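Local coordinates for protein cytochrome P450 monooxygenase (Rhodococcus sp. ECU0066, PDB 6KBH) that probably catalyses heme-dependent monooxygenation in a self-sufficient P450, with electrons passing from FMN through a 2Fe-2S cluster to the heme, at residues Leu73-Val78 and Pro96-Glu101; Ala86-Asn91 and Ile355-Ala360. All blocks are in the same frame, centred on the assembly; numbering follows the deposited sequence.

Contact 1 (Leu73-Val78 and Pro96-Glu101); sequences LGYWVV and PSIALE
Ile-98 reaches the ring of Tyr-75 and Glu-101 comes up to its hydroxyl, so that the loop following the edge strand 94-95 lies against the mixed beta sheet of the P450 domain. The backbones stay well apart, the closest CA pair being Tyr-75 and Ile-98 at 11.4 Å, and side chains alone bridge the distance. Pro-96 starts the chain's change of direction: its O accepts a bond from Ala-99 N (3.0 Å). Ile-98 then opens a type I beta turn, closed by Glu-101 N to Ile-98 O at 3.1 Å. The extended Ile-98 side chain (chi2 162°) brings CD1 to 4.4 Å from Tyr-75 CE2, approaching the ring obliquely in a loose apolar contact; the same side chain also packs on Arg-333 and Leu-335 of strand 332-336. At the fourth turn position, Glu-101 has CG anti to the backbone N (chi1 -152°) and an extended chain beyond, which carries its carboxylate toward the tyrosine hydroxyl, the carboxylate plane turned 54° from the tyrosine ring. The polar ends are engaged elsewhere: Glu-101 OE1 forms a salt bridge with Lys-352 NZ, and Tyr-75 OH is hydrogen-bonded to Arg-333 NH1. Since Arg-333 also bonds the backbone O of Ala-99 and of Glu-101, it ties both segments together. Between Tyr-75 OH and Glu-101 OE1 there is proximity without a hydrogen bond, at 3.7 Å.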
ATOM      1  N   LEU A  73     -27.965  21.861  -1.020  1.00 74.43           N
ATOM      2  CA  LEU A  73     -27.267  21.699   0.244  1.00 71.50           C
ATOM      3  C   LEU A  73     -26.578  23.018   0.601  1.00 71.97           C
ATOM      4  O   LEU A  73     -26.577  23.965  -0.178  1.00 82.06           O
ATOM      5  CB  LEU A  73     -26.293  20.524   0.138  1.00 70.57           C
ATOM      6  CG  LEU A  73     -25.283  20.162   1.218  1.00 76.03           C
ATOM      7  CD1 LEU A  73     -25.412  18.702   1.570  1.00 71.28           C
ATOM      8  CD2 LEU A  73     -23.915  20.434   0.667  1.00 78.02           C
ATOM      9  N   GLY A  74     -26.023  23.101   1.800  1.00 70.75           N
ATOM     10  CA  GLY A  74     -25.480  24.380   2.206  1.00 75.92           C
ATOM     11  C   GLY A  74     -24.005  24.611   1.946  1.00 77.10           C
ATOM     12  O   GLY A  74     -23.459  25.597   2.453  1.00 67.93           O
ATOM     13  N   TYR A  75     -23.341  23.756   1.172  1.00 75.44           N
ATOM     14  CA  TYR A  75     -21.888  23.767   1.099  1.00 76.65           C
ATOM     15  C   TYR A  75     -21.386  24.208  -0.268  1.00 71.23           C
ATOM     16  O   TYR A  75     -22.115  24.217  -1.263  1.00 74.55           O
ATOM     17  CB  TYR A  75     -21.287  22.385   1.391  1.00 75.31           C
ATOM     18  CG  TYR A  75     -21.542  21.789   2.762  1.00 80.03           C
ATOM     19  CD1 TYR A  75     -22.530  22.283   3.609  1.00 79.18           C
ATOM     20  CD2 TYR A  75     -20.779  20.721   3.207  1.00 74.71           C
ATOM     21  CE1 TYR A  75     -22.750  21.723   4.855  1.00 71.49           C
ATOM     22  CE2 TYR A  75     -20.987  20.165   4.445  1.00 75.75           C
ATOM     23  CZ  TYR A  75     -21.972  20.664   5.268  1.00 79.69           C
ATOM     24  OH  TYR A  75     -22.168  20.094   6.502  1.00 81.23           O
ATOM     25  N   TRP A  76     -20.103  24.551  -0.293  1.00 74.58           N
ATOM     26  CA  TRP A  76     -19.339  24.673  -1.523  1.00 76.51           C
ATOM     27  C   TRP A  76     -18.771  23.306  -1.885  1.00 63.27           C
ATOM     28  O   TRP A  76     -18.311  22.566  -1.012  1.00 72.23           O
ATOM     29  CB  TRP A  76     -18.213  25.693  -1.344  1.00 70.61           C
ATOM     30  CG  TRP A  76     -18.719  27.029  -0.900  1.00 75.95           C
ATOM     31  CD1 TRP A  76     -19.217  27.352   0.331  1.00 74.05           C
ATOM     32  CD2 TRP A  76     -18.784  28.221  -1.684  1.00 75.76           C
ATOM     33  NE1 TRP A  76     -19.590  28.673   0.359  1.00 76.63           N
ATOM     34  CE2 TRP A  76     -19.334  29.230  -0.866  1.00 81.47           C
ATOM     35  CE3 TRP A  76     -18.434  28.536  -3.001  1.00 74.61           C
ATOM     36  CZ2 TRP A  76     -19.538  30.531  -1.320  1.00 79.73           C
ATOM     37  CZ3 TRP A  76     -18.637  29.829  -3.451  1.00 88.93           C
ATOM     38  CH2 TRP A  76     -19.185  30.811  -2.611  1.00 83.16           C
ATOM     39  N   VAL A  77     -18.817  22.969  -3.170  1.00 66.29           N
ATOM     40  CA  VAL A  77     -18.454  21.642  -3.655  1.00 64.10           C
ATOM     41  C   VAL A  77     -17.102  21.724  -4.349  1.00 72.41           C
ATOM     42  O   VAL A  77     -16.873  22.617  -5.174  1.00 71.91           O
ATOM     43  CB  VAL A  77     -19.523  21.077  -4.605  1.00 65.28           C
ATOM     44  CG1 VAL A  77     -19.206  19.636  -4.969  1.00 65.24           C
ATOM     45  CG2 VAL A  77     -20.893  21.179  -3.971  1.00 66.10           C
ATOM     46  N   VAL A  78     -16.214  20.789  -4.014  1.00 79.14           N
ATOM     47  CA  VAL A  78     -14.861  20.734  -4.554  1.00 69.24           C
ATOM     48  C   VAL A  78     -14.675  19.379  -5.215  1.00 70.65           C
ATOM     49  O   VAL A  78     -14.947  18.337  -4.609  1.00 70.85           O
ATOM     50  CB  VAL A  78     -13.802  20.975  -3.467  1.00 68.89           C
ATOM     51  CG1 VAL A  78     -12.402  20.934  -4.067  1.00 71.26           C
ATOM     52  CG2 VAL A  78     -14.057  22.309  -2.790  1.00 70.49           C
ATOM     53  N   PRO A  96     -11.668  20.064  10.520  1.00 76.83           N
ATOM     54  CA  PRO A  96     -12.604  18.932  10.512  1.00 72.98           C
ATOM     55  C   PRO A  96     -13.698  19.069  11.560  1.00 69.47           C
ATOM     56  O   PRO A  96     -14.337  18.078  11.920  1.00 63.74           O
ATOM     57  CB  PRO A  96     -11.696  17.732  10.807  1.00 77.24           C
ATOM     58  CG  PRO A  96     -10.614  18.305  11.664  1.00 64.61           C
ATOM     59  CD  PRO A  96     -10.390  19.721  11.173  1.00 73.97           C
ATOM     60  N   SER A  97     -13.897  20.291  12.069  1.00 72.07           N
ATOM     61  CA  SER A  97     -14.933  20.545  13.069  1.00 69.37           C
ATOM     62  C   SER A  97     -16.274  19.940  12.670  1.00 72.07           C
ATOM     63  O   SER A  97     -16.999  19.408  13.519  1.00 77.34           O
ATOM     64  CB  SER A  97     -15.092  22.052  13.288  1.00 74.05           C
ATOM     65  OG  SER A  97     -13.888  22.644  13.740  1.00 88.02           O
ATOM     66  N   ILE A  98     -16.614  20.000  11.386  1.00 60.98           N
ATOM     67  CA  ILE A  98     -17.939  19.618  10.911  1.00 68.82           C
ATOM     68  C   ILE A  98     -17.952  18.198  10.340  1.00 66.69           C
ATOM     69  O   ILE A  98     -18.908  17.815   9.666  1.00 57.10           O
ATOM     70  CB  ILE A  98     -18.469  20.626   9.881  1.00 66.92           C
ATOM     71  CG1 ILE A  98     -17.482  20.742   8.717  1.00 68.06           C
ATOM     72  CG2 ILE A  98     -18.698  21.980  10.536  1.00 67.78           C
ATOM     73  CD1 ILE A  98     -18.068  21.359   7.473  1.00 72.67           C
ATOM     74  N   ALA A  99     -16.914  17.403  10.623  1.00 65.81           N
ATOM     75  CA  ALA A  99     -16.733  16.119   9.944  1.00 62.46           C
ATOM     76  C   ALA A  99     -17.930  15.190  10.137  1.00 68.51           C
ATOM     77  O   ALA A  99     -18.324  14.479   9.204  1.00 66.26           O
ATOM     78  CB  ALA A  99     -15.452  15.444  10.433  1.00 73.77           C
ATOM     79  N   LEU A 100     -18.516  15.165  11.337  1.00 72.97           N
ATOM     80  CA  LEU A 100     -19.723  14.382  11.580  1.00 71.90           C
ATOM     81  C   LEU A 100     -20.893  15.261  12.014  1.00 68.79           C
ATOM     82  O   LEU A 100     -21.827  14.786  12.665  1.00 70.62           O
ATOM     83  CB  LEU A 100     -19.480  13.268  12.602  1.00 68.91           C
ATOM     84  CG  LEU A 100     -18.402  12.207  12.313  1.00 81.20           C
ATOM     85  CD1 LEU A 100     -17.352  12.158  13.392  1.00 78.85           C
ATOM     86  CD2 LEU A 100     -19.009  10.823  12.144  1.00 84.40           C
ATOM     87  N   GLU A 101     -20.865  16.542  11.648  1.00 69.81           N
ATOM     88  CA  GLU A 101     -22.032  17.398  11.829  1.00 66.45           C
ATOM     89  C   GLU A 101     -23.208  16.832  11.046  1.00 68.05           C
ATOM     90  O   GLU A 101     -23.082  16.498   9.866  1.00 61.10           O
ATOM     91  CB  GLU A 101     -21.727  18.823  11.365  1.00 72.51           C
ATOM     92  CG  GLU A 101     -22.525  19.910  12.071  1.00 65.75           C
ATOM     93  CD  GLU A 101     -22.578  21.202  11.274  1.00 78.55           C
ATOM     94  OE1 GLU A 101     -22.717  21.138  10.033  1.00 80.91           O
ATOM     95  OE2 GLU A 101     -22.461  22.283  11.888  1.00 84.48           O
TER

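Contact 2 (Ala86-Asn91 and Ile355-Ala360); sequences AVFRGN and IVNSSA. With HEM (protoporphyrin IX containing Fe), chain C.
Phe-88, from helix 81-89, meets Ile-355 and Asn-357 with the far end of its ring and a heme propionate with CD1 and CE1; it lines the heme pocket on the propionate side, and Ile-355 and Asn-357 pack behind it. CB leaves the helix alongside 355-360, and the ring beyond it spans the gap, with CG beside the backbone N (chi1 -86°). Beyond CG, CD1 is 3.6 Å from O2A of the heme propionate, and the next atom, CE1, is 3.6 Å from the carboxylate carbon CGA. No hydrogen bond is involved, and the oxygen approaches the ring obliquely; the heme's hydrogen bonds include one from Arg-334. At the ring's tip, CZ lies 3.7 Å from Ile-355 CD1. That methyl sits over one face, 4.0 Å from the ring centroid and 22° off the normal, a CH-pi contact offset toward the rim. CE2 completes the circuit 3.7 Å from Asn-357 ND2, which comes in at the ring edge with the amide plane turned 55° from the ring. The amide nitrogen is held there by its hydrogen bond to Leu-384 O. Ile-355 CG2 meets Val-87 CG1 tip to tip at 4.0 Å. Helix 81-89 is thereby packed on the junction where strand 352-355 ends and helix 357-360 begins, with Arg-334 of strand 332-336 touching both Val-87 and Phe-88.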
ATOM      1  N   ALA A  86      -5.501  19.141  -1.540  1.00 63.25           N
ATOM      2  CA  ALA A  86      -5.010  20.376  -0.942  1.00 70.15           C
ATOM      3  C   ALA A  86      -5.846  20.791   0.261  1.00 76.02           C
ATOM      4  O   ALA A  86      -5.318  21.394   1.202  1.00 81.13           O
ATOM      5  CB  ALA A  86      -4.987  21.493  -1.984  1.00 72.23           C
ATOM      6  N   VAL A  87      -7.145  20.488   0.252  1.00 67.21           N
ATOM      7  CA  VAL A  87      -7.971  20.805   1.410  1.00 78.82           C
ATOM      8  C   VAL A  87      -7.583  19.930   2.592  1.00 64.30           C
ATOM      9  O   VAL A  87      -7.543  20.391   3.739  1.00 73.18           O
ATOM     10  CB  VAL A  87      -9.464  20.661   1.059  1.00 73.42           C
ATOM     11  CG1 VAL A  87     -10.323  20.862   2.295  1.00 66.93           C
ATOM     12  CG2 VAL A  87      -9.844  21.658  -0.016  1.00 67.51           C
ATOM     13  N   PHE A  88      -7.267  18.660   2.329  1.00 71.64           N
ATOM     14  CA  PHE A  88      -6.900  17.745   3.405  1.00 77.38           C
ATOM     15  C   PHE A  88      -5.606  18.170   4.090  1.00 73.68           C
ATOM     16  O   PHE A  88      -5.481  18.058   5.315  1.00 88.80           O
ATOM     17  CB  PHE A  88      -6.776  16.322   2.860  1.00 70.73           C
ATOM     18  CG  PHE A  88      -8.076  15.570   2.829  1.00 70.27           C
ATOM     19  CD1 PHE A  88      -8.772  15.313   4.003  1.00 68.62           C
ATOM     20  CD2 PHE A  88      -8.598  15.109   1.633  1.00 64.79           C
ATOM     21  CE1 PHE A  88      -9.966  14.618   3.982  1.00 66.22           C
ATOM     22  CE2 PHE A  88      -9.797  14.416   1.604  1.00 74.42           C
ATOM     23  CZ  PHE A  88     -10.481  14.170   2.780  1.00 68.00           C
ATOM     24  N   ARG A  89      -4.632  18.667   3.323  1.00 69.19           N
ATOM     25  CA  ARG A  89      -3.333  18.990   3.906  1.00 80.34           C
ATOM     26  C   ARG A  89      -3.363  20.282   4.715  1.00 82.86           C
ATOM     27  O   ARG A  89      -2.697  20.373   5.753  1.00 98.26           O
ATOM     28  CB  ARG A  89      -2.268  19.077   2.810  1.00 83.15           C
ATOM     29  CG  ARG A  89      -1.148  20.067   3.091  1.00 98.17           C
ATOM     30  CD  ARG A  89      -0.058  19.975   2.033  1.00 91.12           C
ATOM     31  NE  ARG A  89      -0.510  20.528   0.760  1.00 97.70           N
ATOM     32  CZ  ARG A  89      -0.657  19.818  -0.355  1.00102.02           C
ATOM     33  NH1 ARG A  89      -0.371  18.523  -0.355  1.00 99.48           N
ATOM     34  NH2 ARG A  89      -1.084  20.400  -1.472  1.00 80.35           N
ATOM     35  N   GLY A  90      -4.122  21.282   4.272  1.00 84.31           N
ATOM     36  CA  GLY A  90      -4.212  22.530   5.003  1.00 72.16           C
ATOM     37  C   GLY A  90      -5.170  22.437   6.171  1.00 87.64           C
ATOM     38  O   GLY A  90      -6.258  23.020   6.134  1.00 93.82           O
ATOM     39  N   ASN A  91      -4.783  21.706   7.217  1.00 77.13           N
ATOM     40  CA  ASN A  91      -5.686  21.465   8.333  1.00 89.35           C
ATOM     41  C   ASN A  91      -5.828  22.663   9.263  1.00 93.86           C
ATOM     42  O   ASN A  91      -6.642  22.609  10.190  1.00 92.51           O
ATOM     43  CB  ASN A  91      -5.233  20.243   9.136  1.00 90.99           C
ATOM     44  CG  ASN A  91      -3.852  20.410   9.732  1.00100.50           C
ATOM     45  OD1 ASN A  91      -3.002  21.115   9.183  1.00 99.46           O
ATOM     46  ND2 ASN A  91      -3.620  19.765  10.871  1.00 84.86           N
ATOM     47  N   ILE A 355     -15.973  18.011  -0.164  1.00 56.04           N
ATOM     48  CA  ILE A 355     -14.850  17.609  -0.998  1.00 57.94           C
ATOM     49  C   ILE A 355     -15.115  16.184  -1.479  1.00 61.69           C
ATOM     50  O   ILE A 355     -15.101  15.229  -0.696  1.00 65.82           O
ATOM     51  CB  ILE A 355     -13.517  17.751  -0.249  1.00 62.87           C
ATOM     52  CG1 ILE A 355     -13.502  16.951   1.059  1.00 61.49           C
ATOM     53  CG2 ILE A 355     -13.269  19.221   0.070  1.00 64.67           C
ATOM     54  CD1 ILE A 355     -12.358  17.315   1.986  1.00 61.02           C
ATOM     55  N   VAL A 356     -15.376  16.038  -2.775  1.00 61.66           N
ATOM     56  CA  VAL A 356     -15.927  14.795  -3.320  1.00 62.97           C
ATOM     57  C   VAL A 356     -14.751  13.867  -3.602  1.00 72.48           C
ATOM     58  O   VAL A 356     -14.132  13.913  -4.669  1.00 61.17           O
ATOM     59  CB  VAL A 356     -16.789  15.045  -4.557  1.00 61.60           C
ATOM     60  CG1 VAL A 356     -17.467  13.762  -4.996  1.00 58.85           C
ATOM     61  CG2 VAL A 356     -17.824  16.126  -4.270  1.00 57.48           C
ATOM     62  N   ASN A 357     -14.441  13.012  -2.618  1.00 66.61           N
ATOM     63  CA  ASN A 357     -13.414  11.991  -2.800  1.00 68.19           C
ATOM     64  C   ASN A 357     -13.703  11.132  -4.023  1.00 72.64           C
ATOM     65  O   ASN A 357     -12.784  10.747  -4.758  1.00 64.71           O
ATOM     66  CB  ASN A 357     -13.326  11.097  -1.558  1.00 78.93           C
ATOM     67  CG  ASN A 357     -13.229  11.888  -0.268  1.00 74.77           C
ATOM     68  OD1 ASN A 357     -14.190  12.534   0.151  1.00 73.90           O
ATOM     69  ND2 ASN A 357     -12.076  11.808   0.390  1.00 67.29           N
ATOM     70  N   SER A 358     -14.980  10.812  -4.245  1.00 61.57           N
ATOM     71  CA  SER A 358     -15.342   9.952  -5.366  1.00 68.22           C
ATOM     72  C   SER A 358     -15.017  10.619  -6.695  1.00 67.62           C
ATOM     73  O   SER A 358     -14.578   9.955  -7.641  1.00 66.52           O
ATOM     74  CB  SER A 358     -16.825   9.593  -5.294  1.00 70.16           C
ATOM     75  OG  SER A 358     -17.149   8.596  -6.245  1.00 79.08           O
ATOM     76  N   SER A 359     -15.230  11.931  -6.790  1.00 67.17           N
ATOM     77  CA  SER A 359     -14.857  12.642  -8.006  1.00 71.35           C
ATOM     78  C   SER A 359     -13.344  12.737  -8.134  1.00 70.13           C
ATOM     79  O   SER A 359     -12.795  12.560  -9.226  1.00 64.65           O
ATOM     80  CB  SER A 359     -15.489  14.032  -8.021  1.00 64.23           C
ATOM     81  OG  SER A 359     -14.998  14.802  -9.101  1.00 65.00           O
ATOM     82  N   ALA A 360     -12.659  13.013  -7.022  1.00 76.88           N
ATOM     83  CA  ALA A 360     -11.202  13.096  -7.027  1.00 70.36           C
ATOM     84  C   ALA A 360     -10.577  11.815  -7.562  1.00 73.27           C
ATOM     85  O   ALA A 360      -9.702  11.854  -8.434  1.00 67.72           O
ATOM     86  CB  ALA A 360     -10.697  13.390  -5.616  1.00 67.45           C
TER
HETATM   87  CHA HEM C 802     -10.788   9.000   9.623  1.00 72.55           C
HETATM   88  CHB HEM C 802     -12.474   6.630   5.501  1.00 63.93           C
HETATM   89  CHC HEM C 802     -12.231   1.977   8.010  1.00 71.37           C
HETATM   90  CHD HEM C 802     -10.559   4.361  12.076  1.00 75.61           C
HETATM   91  C1A HEM C 802     -11.283   8.500   8.339  1.00 72.69           C
HETATM   92  C2A HEM C 802     -11.476   9.585   7.370  1.00 58.52           C
HETATM   93  C3A HEM C 802     -11.938   8.930   6.226  1.00 62.31           C
HETATM   94  C4A HEM C 802     -11.988   7.496   6.616  1.00 54.12           C
HETATM   95  CMA HEM C 802     -12.302   9.554   4.915  1.00 59.17           C
HETATM   96  CAA HEM C 802     -11.218  11.052   7.532  1.00 61.54           C
HETATM   97  CBA HEM C 802      -9.986  11.550   6.843  1.00 63.91           C
HETATM   98  CGA HEM C 802      -9.499  12.933   7.117  1.00 66.22           C
HETATM   99  O1A HEM C 802     -10.419  13.605   7.655  1.00 78.76           O
HETATM  100  O2A HEM C 802      -8.304  13.046   6.731  1.00 62.93           O
HETATM  101  C1B HEM C 802     -12.582   5.161   5.764  1.00 62.92           C
HETATM  102  C2B HEM C 802     -13.051   4.117   4.742  1.00 72.66           C
HETATM  103  C3B HEM C 802     -12.969   2.663   5.534  1.00 59.53           C
HETATM  104  C4B HEM C 802     -12.473   2.993   6.929  1.00 64.04           C
HETATM  105  CMB HEM C 802     -13.491   4.368   3.340  1.00 76.81           C
HETATM  106  CAB HEM C 802     -13.323   1.313   5.011  1.00 62.85           C
HETATM  107  CBB HEM C 802     -12.714   0.878   3.723  1.00 68.12           C
HETATM  108  C1C HEM C 802     -11.727   2.536   9.297  1.00 75.70           C
HETATM  109  C2C HEM C 802     -11.547   1.467  10.244  1.00 69.59           C
HETATM  110  C3C HEM C 802     -11.090   2.099  11.379  1.00 74.99           C
HETATM  111  C4C HEM C 802     -11.033   3.501  10.995  1.00 70.29           C
HETATM  112  CMC HEM C 802     -11.794   0.008  10.043  1.00 69.16           C
HETATM  113  CAC HEM C 802     -10.717   1.451  12.677  1.00 78.89           C
HETATM  114  CBC HEM C 802     -11.579   1.607  13.878  1.00 75.69           C
HETATM  115  C1D HEM C 802     -10.546   5.747  11.592  1.00 63.44           C
HETATM  116  C2D HEM C 802     -10.068   6.709  12.639  1.00 60.68           C
HETATM  117  C3D HEM C 802     -10.139   8.170  11.876  1.00 66.16           C
HETATM  118  C4D HEM C 802     -10.644   7.825  10.504  1.00 67.02           C
HETATM  119  CMD HEM C 802      -9.643   6.387  14.029  1.00 76.36           C
HETATM  120  CAD HEM C 802      -9.767   9.498  12.433  1.00 75.64           C
HETATM  121  CBD HEM C 802      -8.303   9.787  12.485  1.00 59.85           C
HETATM  122  CGD HEM C 802      -7.899  11.210  12.623  1.00 68.09           C
HETATM  123  O1D HEM C 802      -8.881  11.923  12.306  1.00 73.85           O
HETATM  124  O2D HEM C 802      -6.703  11.299  13.000  1.00 65.26           O
HETATM  125  NA  HEM C 802     -11.595   7.207   7.902  1.00 70.35           N
HETATM  126  NB  HEM C 802     -12.169   4.491   7.044  1.00 67.37           N
HETATM  127  NC  HEM C 802     -11.416   3.803   9.737  1.00 75.22           N
HETATM  128  ND  HEM C 802     -10.890   6.318  10.212  1.00 64.76           N
HETATM  129 FE   HEM C 802     -11.686   5.403   8.649  1.00 75.70          FE

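Contacts 1 and 2 lie with their centres 12 Å apart and share the mixed sheet of the P450 domain. Their segments alternate along the chain: 73-78, 86-91, 96-101 and, some 250 residues later, 355-360. Strand 76-78 leads directly into helix 81-89, and strand 352-355 runs parallel beside strand 76-78 in the sheet. The two contacts touch there through a probable hydrogen bond from Val-356 N to Val-78 O (3.0 Å) and packing of Val-78 CB on Ile-355 CG2. Contact 2 reaches the heme propionate, whereas in contact 1 the side chain of Ile-98 is about 10 Å from the heme, so the sheet connects the pocket wall with a more distant loop.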